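Local atomic coordinates of polyketide synthase PksR (Bacillus subtilis, PDB entry 4U3V), a protein that takes part in intermediate steps of bacillaene antibiotic synthesis, and whose double-hotdog domain described here is a trans-acyltransferase polyketide synthase enoyl-isomerase. Residues Gln28-Asp33 with Gln98-Gln103; Asn234-Thr239 with Thr274-Ser279; Leu249-Val254 with Leu261-Asp266. All blocks are in the same frame, centred on the assembly; numbering follows the deposited sequence.

Contact 1 (Gln28-Asp33 with Gln98-Gln103); sequences QPVIQD and QAKPLQ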
loop_
_atom_site.group_PDB
_atom_site.type_symbol
_atom_site.label_atom_id
_atom_site.label_comp_id
_atom_site.label_asym_id
_atom_site.label_seq_id
_atom_site.Cartn_x
_atom_site.Cartn_y
_atom_site.Cartn_z
ATOM N N GLN A 28 -24.853 0.565 10.807
ATOM C CA GLN A 28 -23.718 -0.298 11.251
ATOM C C GLN A 28 -22.613 0.569 11.844
ATOM O O GLN A 28 -22.473 1.740 11.496
ATOM C CB GLN A 28 -23.132 -1.036 10.060
ATOM C CG GLN A 28 -24.138 -1.600 9.083
ATOM C CD GLN A 28 -23.459 -1.957 7.780
ATOM O OE1 GLN A 28 -22.962 -1.078 7.071
ATOM N NE2 GLN A 28 -23.336 -3.256 7.506
ATOM N N PRO A 29 -21.747 -0.034 12.667
ATOM C CA PRO A 29 -20.613 0.750 13.144
ATOM C C PRO A 29 -19.712 1.146 11.982
ATOM O O PRO A 29 -19.584 0.408 11.012
ATOM C CB PRO A 29 -19.866 -0.226 14.076
ATOM C CG PRO A 29 -20.337 -1.584 13.687
ATOM C CD PRO A 29 -21.761 -1.398 13.208
ATOM N N VAL A 30 -19.106 2.317 12.079
ATOM C CA VAL A 30 -18.143 2.725 11.076
ATOM C C VAL A 30 -16.933 1.773 11.037
ATOM O O VAL A 30 -16.540 1.170 12.059
ATOM C CB VAL A 30 -17.716 4.184 11.312
ATOM C CG1 VAL A 30 -16.867 4.290 12.561
ATOM C CG2 VAL A 30 -16.983 4.741 10.111
ATOM N N ILE A 31 -16.306 1.672 9.863
ATOM C CA ILE A 31 -15.017 0.993 9.751
ATOM C C ILE A 31 -13.950 1.745 10.582
ATOM O O ILE A 31 -13.854 2.980 10.545
ATOM C CB ILE A 31 -14.579 0.946 8.266
ATOM C CG1 ILE A 31 -15.488 -0.001 7.472
ATOM C CG2 ILE A 31 -13.113 0.563 8.140
ATOM C CD1 ILE A 31 -15.590 -1.418 8.032
ATOM N N GLN A 32 -13.209 1.000 11.397
ATOM C CA GLN A 32 -12.333 1.624 12.387
ATOM C C GLN A 32 -11.258 0.672 12.787
ATOM O O GLN A 32 -11.461 -0.564 12.784
ATOM C CB GLN A 32 -13.112 2.093 13.633
ATOM C CG GLN A 32 -13.953 1.025 14.283
ATOM C CD GLN A 32 -14.958 1.611 15.277
ATOM O OE1 GLN A 32 -14.572 2.014 16.379
ATOM N NE2 GLN A 32 -16.225 1.752 14.850
ATOM N N ASP A 33 -10.120 1.232 13.192
ATOM C CA ASP A 33 -9.022 0.407 13.695
ATOM C C ASP A 33 -8.263 1.279 14.726
ATOM O O ASP A 33 -8.503 2.479 14.847
ATOM C CB ASP A 33 -8.087 -0.039 12.523
ATOM C CG ASP A 33 -7.244 -1.303 12.851
ATOM O OD1 ASP A 33 -7.197 -1.753 14.024
ATOM O OD2 ASP A 33 -6.602 -1.867 11.927
ATOM N N GLN A 98 -10.736 6.059 11.643
ATOM C CA GLN A 98 -12.054 5.691 11.131
ATOM C C GLN A 98 -12.058 6.050 9.656
ATOM O O GLN A 98 -11.431 7.043 9.250
ATOM C CB GLN A 98 -13.166 6.486 11.857
ATOM C CG GLN A 98 -13.454 5.956 13.260
ATOM C CD GLN A 98 -14.624 6.640 13.967
ATOM O OE1 GLN A 98 -15.236 7.568 13.442
ATOM N NE2 GLN A 98 -14.860 6.245 15.211
ATOM N N ALA A 99 -12.861 5.340 8.872
ATOM C CA ALA A 99 -12.938 5.601 7.425
ATOM C C ALA A 99 -14.381 5.911 7.151
ATOM O O ALA A 99 -15.211 5.031 7.302
ATOM C CB ALA A 99 -12.520 4.380 6.627
ATOM N N LYS A 100 -14.668 7.188 6.950
ATOM C CA LYS A 100 -16.045 7.715 6.923
ATOM C C LYS A 100 -16.403 8.111 5.498
ATOM O O LYS A 100 -15.660 8.874 4.870
ATOM C CB LYS A 100 -16.136 8.939 7.811
ATOM C CG LYS A 100 -15.867 8.626 9.283
ATOM C CD LYS A 100 -15.136 9.753 10.005
ATOM C CE LYS A 100 -14.881 9.390 11.466
ATOM N NZ LYS A 100 -14.270 10.490 12.270
ATOM N N PRO A 101 -17.525 7.579 4.978
ATOM C CA PRO A 101 -17.908 7.862 3.604
ATOM C C PRO A 101 -18.805 9.086 3.558
ATOM O O PRO A 101 -19.388 9.461 4.573
ATOM C CB PRO A 101 -18.684 6.603 3.181
ATOM C CG PRO A 101 -18.504 5.614 4.299
ATOM C CD PRO A 101 -18.300 6.453 5.520
ATOM N N LEU A 102 -18.931 9.690 2.385
ATOM C CA LEU A 102 -19.466 11.041 2.272
ATOM C C LEU A 102 -19.970 11.260 0.847
ATOM O O LEU A 102 -19.444 10.669 -0.101
ATOM C CB LEU A 102 -18.374 12.058 2.615
ATOM C CG LEU A 102 -18.742 13.532 2.803
ATOM C CD1 LEU A 102 -19.429 13.761 4.143
ATOM C CD2 LEU A 102 -17.504 14.411 2.668
ATOM N N GLN A 103 -21.012 12.081 0.706
ATOM C CA GLN A 103 -21.584 12.409 -0.606
ATOM C C GLN A 103 -21.006 13.701 -1.174
ATOM O O GLN A 103 -20.993 14.741 -0.506
ATOM C CB GLN A 103 -23.112 12.526 -0.524
ATOM C CG GLN A 103 -23.869 11.240 -0.820
ATOM C CD GLN A 103 -23.013 10.217 -1.538
ATOM O OE1 GLN A 103 -22.104 9.630 -0.945
ATOM N NE2 GLN A 103 -23.291 9.999 -2.822
HETATM O O HOH W 1 -17.316 3.292 7.427
HETATM O O HOH W 2 -13.249 5.078 16.694
#
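Val30 and Gln98 meet at about a right angle, with CG1 of Val30 lying 3.5 Å from the amide carbon CD of Gln98. The other methyl turns to the backbone, where Val30 CG2 packs 3.3 Å from the carbonyl oxygen of Ala99. A chi1 of 70° divides the two branches in this way: CG1 sits between the backbone N and the carbonyl carbon of Val30, while CG2 lies anti to that N. Beside them Gln32 CB rests on Gln98 CG, and on the other face of the strands Ile31 CG2 touches Ala99 CB at 4.1 Å.

The direct backbone bond runs from Ala99 N to Ile31 O (3.1 Å, N-H...O angle 156°), and the same oxygen receives a CA-H contact from Gln98. Where the chains diverge, a water replaces a second bond, accepting from Ile31 N and donating to Ala99 O at 2.7 Å. These bonds join nearly antiparallel strands, the first strand of the N-terminal hotdog fold pairing with strand 94-102; Asp33 carries the ladder on through a backbone bond with Leu97.

In the second shell, Gln32 NE2 donates to Val30 O (2.9 Å), the acceptor only 9° out of the Gln32 amide plane, which would favour this rotation of the amide. A water lies close to both amides, at a doubtfully short distance from Gln98 NE2. Farther out, Ile31 packs on Glu64 and Asn68 of helix 56-69, Ala99 leans on Ile112 of strand 108-116, and the Asp33 carboxylate bonds to Tyr201 and His199 through OD2.

Contact 2 (Asn234-Thr239 with Thr274-Ser279); sequences NDIQFT and TVLHYS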
loop_
_atom_site.group_PDB
_atom_site.type_symbol
_atom_site.label_atom_id
_atom_site.label_comp_id
_atom_site.label_asym_id
_atom_site.label_seq_id
_atom_site.Cartn_x
_atom_site.Cartn_y
_atom_site.Cartn_z
ATOM N N ASN A 234 -3.356 6.750 -7.436
ATOM C CA ASN A 234 -4.425 7.249 -8.326
ATOM C C ASN A 234 -5.622 6.306 -8.533
ATOM O O ASN A 234 -6.781 6.764 -8.643
ATOM C CB ASN A 234 -3.839 7.645 -9.694
ATOM C CG ASN A 234 -2.972 8.894 -9.629
ATOM O OD1 ASN A 234 -3.043 9.670 -8.680
ATOM N ND2 ASN A 234 -2.165 9.104 -10.668
ATOM N N ASP A 235 -5.356 5.003 -8.535
ATOM C CA ASP A 235 -6.396 3.993 -8.722
ATOM C C ASP A 235 -6.001 2.656 -8.117
ATOM O O ASP A 235 -4.886 2.150 -8.327
ATOM C CB ASP A 235 -6.749 3.844 -10.208
ATOM C CG ASP A 235 -8.082 3.125 -10.431
ATOM O OD1 ASP A 235 -9.146 3.673 -10.054
ATOM O OD2 ASP A 235 -8.067 2.008 -10.993
ATOM N N ILE A 236 -6.953 1.994 -7.457
ATOM C CA ILE A 236 -6.764 0.616 -7.083
ATOM C C ILE A 236 -7.957 -0.160 -7.587
ATOM O O ILE A 236 -9.083 0.289 -7.402
ATOM C CB ILE A 236 -6.714 0.455 -5.539
ATOM C CG1 ILE A 236 -5.785 1.523 -4.937
ATOM C CG2 ILE A 236 -6.362 -0.993 -5.176
ATOM C CD1 ILE A 236 -5.640 1.439 -3.417
ATOM N N GLN A 237 -7.719 -1.287 -8.238
ATOM C CA GLN A 237 -8.818 -2.198 -8.609
ATOM C C GLN A 237 -8.663 -3.489 -7.876
ATOM O O GLN A 237 -7.638 -4.139 -7.984
ATOM C CB GLN A 237 -8.787 -2.508 -10.127
ATOM C CG GLN A 237 -8.668 -1.288 -11.025
ATOM C CD GLN A 237 -8.699 -1.671 -12.502
ATOM O OE1 GLN A 237 -8.331 -2.787 -12.873
ATOM N NE2 GLN A 237 -9.071 -0.730 -13.346
ATOM N N PHE A 238 -9.701 -3.903 -7.145
ATOM C CA PHE A 238 -9.540 -4.994 -6.217
ATOM C C PHE A 238 -10.799 -5.882 -6.175
ATOM O O PHE A 238 -11.862 -5.456 -6.611
ATOM C CB PHE A 238 -9.272 -4.412 -4.802
ATOM C CG PHE A 238 -10.320 -3.452 -4.348
ATOM C CD1 PHE A 238 -11.448 -3.941 -3.681
ATOM C CD2 PHE A 238 -10.263 -2.091 -4.665
ATOM C CE1 PHE A 238 -12.462 -3.078 -3.332
ATOM C CE2 PHE A 238 -11.258 -1.213 -4.260
ATOM C CZ PHE A 238 -12.402 -1.736 -3.647
ATOM N N THR A 239 -10.629 -7.086 -5.642
ATOM C CA THR A 239 -11.743 -8.016 -5.312
ATOM C C THR A 239 -11.781 -8.407 -3.837
ATOM O O THR A 239 -10.866 -8.080 -3.068
ATOM C CB THR A 239 -11.659 -9.320 -6.119
ATOM O OG1 THR A 239 -10.730 -10.227 -5.506
ATOM C CG2 THR A 239 -11.214 -9.031 -7.548
ATOM N N THR A 274 -3.472 -11.796 -12.870
ATOM C CA THR A 274 -3.496 -10.676 -11.920
ATOM C C THR A 274 -4.698 -10.644 -10.990
ATOM O O THR A 274 -5.820 -11.011 -11.375
ATOM C CB THR A 274 -3.513 -9.301 -12.593
ATOM O OG1 THR A 274 -4.741 -9.096 -13.300
ATOM C CG2 THR A 274 -2.287 -9.107 -13.498
ATOM N N VAL A 275 -4.446 -10.277 -9.734
ATOM C CA VAL A 275 -5.483 -10.349 -8.695
ATOM C C VAL A 275 -5.722 -9.015 -7.980
ATOM O O VAL A 275 -6.698 -8.868 -7.235
ATOM C CB VAL A 275 -5.058 -11.429 -7.670
ATOM C CG1 VAL A 275 -5.039 -12.833 -8.307
ATOM C CG2 VAL A 275 -3.693 -11.134 -7.090
ATOM N N LEU A 276 -4.934 -7.998 -8.346
ATOM C CA LEU A 276 -5.095 -6.672 -7.768
ATOM C C LEU A 276 -4.224 -5.730 -8.613
ATOM O O LEU A 276 -3.141 -6.156 -9.043
ATOM C CB LEU A 276 -4.558 -6.720 -6.329
ATOM C CG LEU A 276 -4.352 -5.421 -5.551
ATOM C CD1 LEU A 276 -5.669 -4.699 -5.376
ATOM C CD2 LEU A 276 -3.751 -5.738 -4.167
ATOM N N HIS A 277 -4.772 -4.571 -8.963
ATOM C CA HIS A 277 -4.083 -3.565 -9.802
ATOM C C HIS A 277 -3.984 -2.275 -9.042
ATOM O O HIS A 277 -4.987 -1.751 -8.537
ATOM C CB HIS A 277 -4.807 -3.271 -11.127
ATOM C CG HIS A 277 -5.164 -4.504 -11.948
ATOM N ND1 HIS A 277 -6.317 -4.584 -12.667
ATOM C CD2 HIS A 277 -4.498 -5.721 -12.138
ATOM C CE1 HIS A 277 -6.405 -5.810 -13.229
ATOM N NE2 HIS A 277 -5.272 -6.481 -12.960
ATOM N N TYR A 278 -2.787 -1.686 -9.037
ATOM C CA TYR A 278 -2.641 -0.273 -8.655
ATOM C C TYR A 278 -2.170 0.523 -9.860
ATOM O O TYR A 278 -1.315 0.062 -10.596
ATOM C CB TYR A 278 -1.525 -0.098 -7.611
ATOM C CG TYR A 278 -1.666 -0.924 -6.346
ATOM C CD1 TYR A 278 -2.064 -0.322 -5.141
ATOM C CD2 TYR A 278 -1.291 -2.250 -6.318
ATOM C CE1 TYR A 278 -2.102 -1.042 -3.964
ATOM C CE2 TYR A 278 -1.293 -2.979 -5.130
ATOM C CZ TYR A 278 -1.731 -2.383 -3.961
ATOM O OH TYR A 278 -1.714 -3.100 -2.775
ATOM N N SER A 279 -2.631 1.748 -9.983
ATOM C CA SER A 279 -2.159 2.617 -11.045
ATOM C C SER A 279 -1.844 4.003 -10.478
ATOM O O SER A 279 -2.520 4.499 -9.555
ATOM C CB SER A 279 -3.184 2.625 -12.207
ATOM O OG SER A 279 -3.875 3.849 -12.267
HETATM O O HOH W 3 -7.758 -7.699 -5.113
HETATM O O HOH W 4 -8.541 -11.003 -6.941
#
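A glutamine-histidine bond spans the two strands on top of the regular backbone ladder: His277 ND1 donates to Gln237 OE1 over 2.7 Å with an N-H...O angle of 171°. The acceptor lies practically in the imidazole plane, whereas the donor is tilted 27° from the carbonyl plane of the amide. On its other nitrogen, His277 NE2 is 2.7 Å from Thr274 OG1 in a second hydrogen bond, so the ring is held by both nitrogens. Thr274 OG1 is also hydrogen-bonded to Lys138 N, which ties this end of the ring's support to the chain outside the two strands.

Gln237 and His277 form a hydrogen-bonded antiparallel pair, joined by two backbone bonds. Asp235 pairs likewise with Ser279, and Asn234 also faces that serine, which makes a classic beta bulge where the chain turns its corner. The reverse face is apolar. Leu276 CD1 touches both Ile236 CG2 (3.8 Å) and Phe238 CB (3.7 Å), while Ile236 and Tyr278 run side by side. Beyond the pairs, a water bridges Thr239 N and Val275 O.

Within the C-terminal hotdog fold, strand 235-239 is flanked on its other edge by strand 75-83 of the N-terminal hotdog. Strand 274-279 borders strand 260-268, and helix 205-219 packs against Leu276 and Tyr278, whose OH bonds to Thr208.

Contact 3 (Leu249-Val254 with Leu261-Asp266); sequences LLITLV and LLFDVD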
loop_
_atom_site.group_PDB
_atom_site.type_symbol
_atom_site.label_atom_id
_atom_site.label_comp_id
_atom_site.label_asym_id
_atom_site.label_seq_id
_atom_site.Cartn_x
_atom_site.Cartn_y
_atom_site.Cartn_z
ATOM N N LEU A 249 4.796 -9.087 -7.647
ATOM C CA LEU A 249 4.403 -7.688 -7.980
ATOM C C LEU A 249 5.227 -7.321 -9.222
ATOM O O LEU A 249 6.455 -7.412 -9.175
ATOM C CB LEU A 249 4.796 -6.734 -6.829
ATOM C CG LEU A 249 4.344 -7.095 -5.417
ATOM C CD1 LEU A 249 4.874 -6.046 -4.419
ATOM C CD2 LEU A 249 2.825 -7.095 -5.454
ATOM N N LEU A 250 4.566 -6.835 -10.267
ATOM C CA LEU A 250 5.265 -6.375 -11.454
ATOM C C LEU A 250 5.028 -4.868 -11.487
ATOM O O LEU A 250 3.885 -4.390 -11.585
ATOM C CB LEU A 250 4.676 -7.061 -12.701
ATOM C CG LEU A 250 5.170 -6.513 -14.046
ATOM C CD1 LEU A 250 6.689 -6.456 -14.074
ATOM C CD2 LEU A 250 4.632 -7.366 -15.185
ATOM N N ILE A 251 6.117 -4.117 -11.349
ATOM C CA ILE A 251 6.009 -2.670 -11.105
ATOM C C ILE A 251 6.718 -1.934 -12.234
ATOM O O ILE A 251 7.824 -2.283 -12.597
ATOM C CB ILE A 251 6.726 -2.360 -9.775
ATOM C CG1 ILE A 251 5.935 -3.111 -8.677
ATOM C CG2 ILE A 251 6.848 -0.843 -9.573
ATOM C CD1 ILE A 251 6.581 -3.077 -7.320
ATOM N N THR A 252 6.019 -0.991 -12.849
ATOM C CA THR A 252 6.560 -0.237 -13.980
ATOM C C THR A 252 6.549 1.263 -13.704
ATOM O O THR A 252 5.543 1.797 -13.266
ATOM C CB THR A 252 5.744 -0.559 -15.236
ATOM O OG1 THR A 252 5.924 -1.958 -15.507
ATOM C CG2 THR A 252 6.280 0.219 -16.429
ATOM N N LEU A 253 7.665 1.933 -13.963
ATOM C CA LEU A 253 7.709 3.394 -13.904
ATOM C C LEU A 253 6.967 3.976 -15.112
ATOM O O LEU A 253 7.230 3.608 -16.262
ATOM C CB LEU A 253 9.161 3.850 -13.938
ATOM C CG LEU A 253 9.405 5.357 -13.911
ATOM C CD1 LEU A 253 8.853 6.022 -12.646
ATOM C CD2 LEU A 253 10.902 5.643 -14.095
ATOM N N VAL A 254 5.963 4.780 -14.824
ATOM C CA VAL A 254 5.111 5.416 -15.852
ATOM C C VAL A 254 5.244 6.943 -15.973
ATOM O O VAL A 254 5.163 7.488 -17.087
ATOM C CB VAL A 254 3.631 5.006 -15.692
ATOM C CG1 VAL A 254 3.483 3.492 -15.860
ATOM C CG2 VAL A 254 3.075 5.466 -14.356
ATOM N N LEU A 261 7.307 10.583 -8.797
ATOM C CA LEU A 261 7.555 9.380 -9.589
ATOM C C LEU A 261 6.320 8.508 -9.398
ATOM O O LEU A 261 5.985 8.161 -8.269
ATOM C CB LEU A 261 8.768 8.615 -9.021
ATOM C CG LEU A 261 10.082 9.378 -9.207
ATOM C CD1 LEU A 261 11.123 8.877 -8.200
ATOM C CD2 LEU A 261 10.561 9.106 -10.607
ATOM N N LEU A 262 5.660 8.145 -10.491
ATOM C CA LEU A 262 4.421 7.346 -10.405
ATOM C C LEU A 262 4.649 6.008 -11.110
ATOM O O LEU A 262 5.307 5.928 -12.171
ATOM C CB LEU A 262 3.239 8.046 -11.084
ATOM C CG LEU A 262 2.522 9.067 -10.184
ATOM C CD1 LEU A 262 3.384 10.285 -9.894
ATOM C CD2 LEU A 262 1.170 9.478 -10.764
ATOM N N PHE A 263 4.086 4.964 -10.516
ATOM C CA PHE A 263 4.311 3.584 -10.940
ATOM C C PHE A 263 2.973 2.908 -11.132
ATOM O O PHE A 263 2.015 3.185 -10.415
ATOM C CB PHE A 263 5.101 2.810 -9.829
ATOM C CG PHE A 263 6.466 3.332 -9.604
ATOM C CD1 PHE A 263 7.534 2.799 -10.313
ATOM C CD2 PHE A 263 6.670 4.428 -8.767
ATOM C CE1 PHE A 263 8.815 3.315 -10.139
ATOM C CE2 PHE A 263 7.950 4.989 -8.640
ATOM C CZ PHE A 263 9.017 4.414 -9.304
ATOM N N ASP A 264 2.909 1.983 -12.078
ATOM C CA ASP A 264 1.830 0.995 -12.091
ATOM C C ASP A 264 2.270 -0.306 -11.435
ATOM O O ASP A 264 3.427 -0.720 -11.540
ATOM C CB ASP A 264 1.309 0.751 -13.531
ATOM C CG ASP A 264 0.472 1.910 -14.059
ATOM O OD1 ASP A 264 0.229 2.907 -13.323
ATOM O OD2 ASP A 264 0.072 1.851 -15.258
ATOM N N VAL A 265 1.340 -0.969 -10.740
ATOM C CA VAL A 265 1.702 -2.168 -10.002
ATOM C C VAL A 265 0.651 -3.228 -10.269
ATOM O O VAL A 265 -0.529 -3.010 -9.972
ATOM C CB VAL A 265 1.704 -1.928 -8.473
ATOM C CG1 VAL A 265 2.111 -3.217 -7.765
ATOM C CG2 VAL A 265 2.653 -0.797 -8.102
ATOM N N ASP A 266 1.078 -4.354 -10.840
ATOM C CA ASP A 266 0.177 -5.536 -10.963
ATOM C C ASP A 266 0.585 -6.629 -9.989
ATOM O O ASP A 266 1.733 -7.067 -9.915
ATOM C CB ASP A 266 0.199 -6.103 -12.393
ATOM C CG ASP A 266 -0.523 -5.221 -13.410
ATOM O OD1 ASP A 266 -1.539 -4.580 -13.076
ATOM O OD2 ASP A 266 -0.117 -5.237 -14.594
#
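With chi1 at 179°, Leu253 has CG anti to its backbone N, and chi2 of 61° then swings CD1 over the ring of Phe263. That ring is brought alongside by its own first torsion, with CG anti to the carbonyl carbon. The result is a CH-pi contact: Leu253 CD1 stands 4.0 Å from the Phe263 centroid, 26° off the ring normal and shifted toward the rim. The same methyl reaches Leu261 CD2 at 4.1 Å, so it touches both the ring and the aliphatic side chain two residues before it. Ile251 adds a second partner, its CG2 meeting Phe263 CD1 at 3.8 Å from an oblique direction. Its other branch, CG1, lies beside Val265 CG1 at 3.9 Å, the two side chains pointing the same way.

These contacts sit on one face of a beta hairpin in the C-terminal hotdog fold, formed by the antiparallel strands 247-257 and 260-268. Ile251 with Val265 and Leu253 with Phe263 are non-hydrogen-bonded pairs. The hydrogen-bonded pairs alternate with them, Thr252-Asp264 between the two and Leu250-Asp266 beyond Ile251-Val265, with two backbone N-H...O bonds to each pair. Val254 N continues the ladder to Leu262 O, and Val254 CG2 packs 3.2 Å from that same oxygen.

On the reverse face Val254 CG1 comes at about a right angle to the Asp264 carboxylate, 3.8 Å from OD2. That carboxylate takes its hydrogen bond from Gly280 N at OD1, while Asp266 OD1 makes a salt bridge with Lys138, which would be expected to favour the ionised acid. Behind the apolar face lies helix 205-219: Ile251 packs on Ala214 and Ile215, and Phe263 also reaches Ile215.

From the N terminus, contact 1 comes first: strand 94-102 returns to pair with the opening strand, closing a loop that contains helix 56-69 and lies within the N-terminal hotdog fold. It is complete before contact 2 opens. Contact 2 joins strand 230-239 to strand 274-283 and encloses contact 3, the hairpin of strands 247-257 and 260-268, so these two are nested and none cross; both lie within the C-terminal hotdog fold. They also touch: Tyr278 N and Val265 O, 2.8 Å apart, make a probable backbone hydrogen bond between adjoining strands. Contacts 1 and 3 lie on opposite sides of the chain's centre, with centres about 29 Å apart.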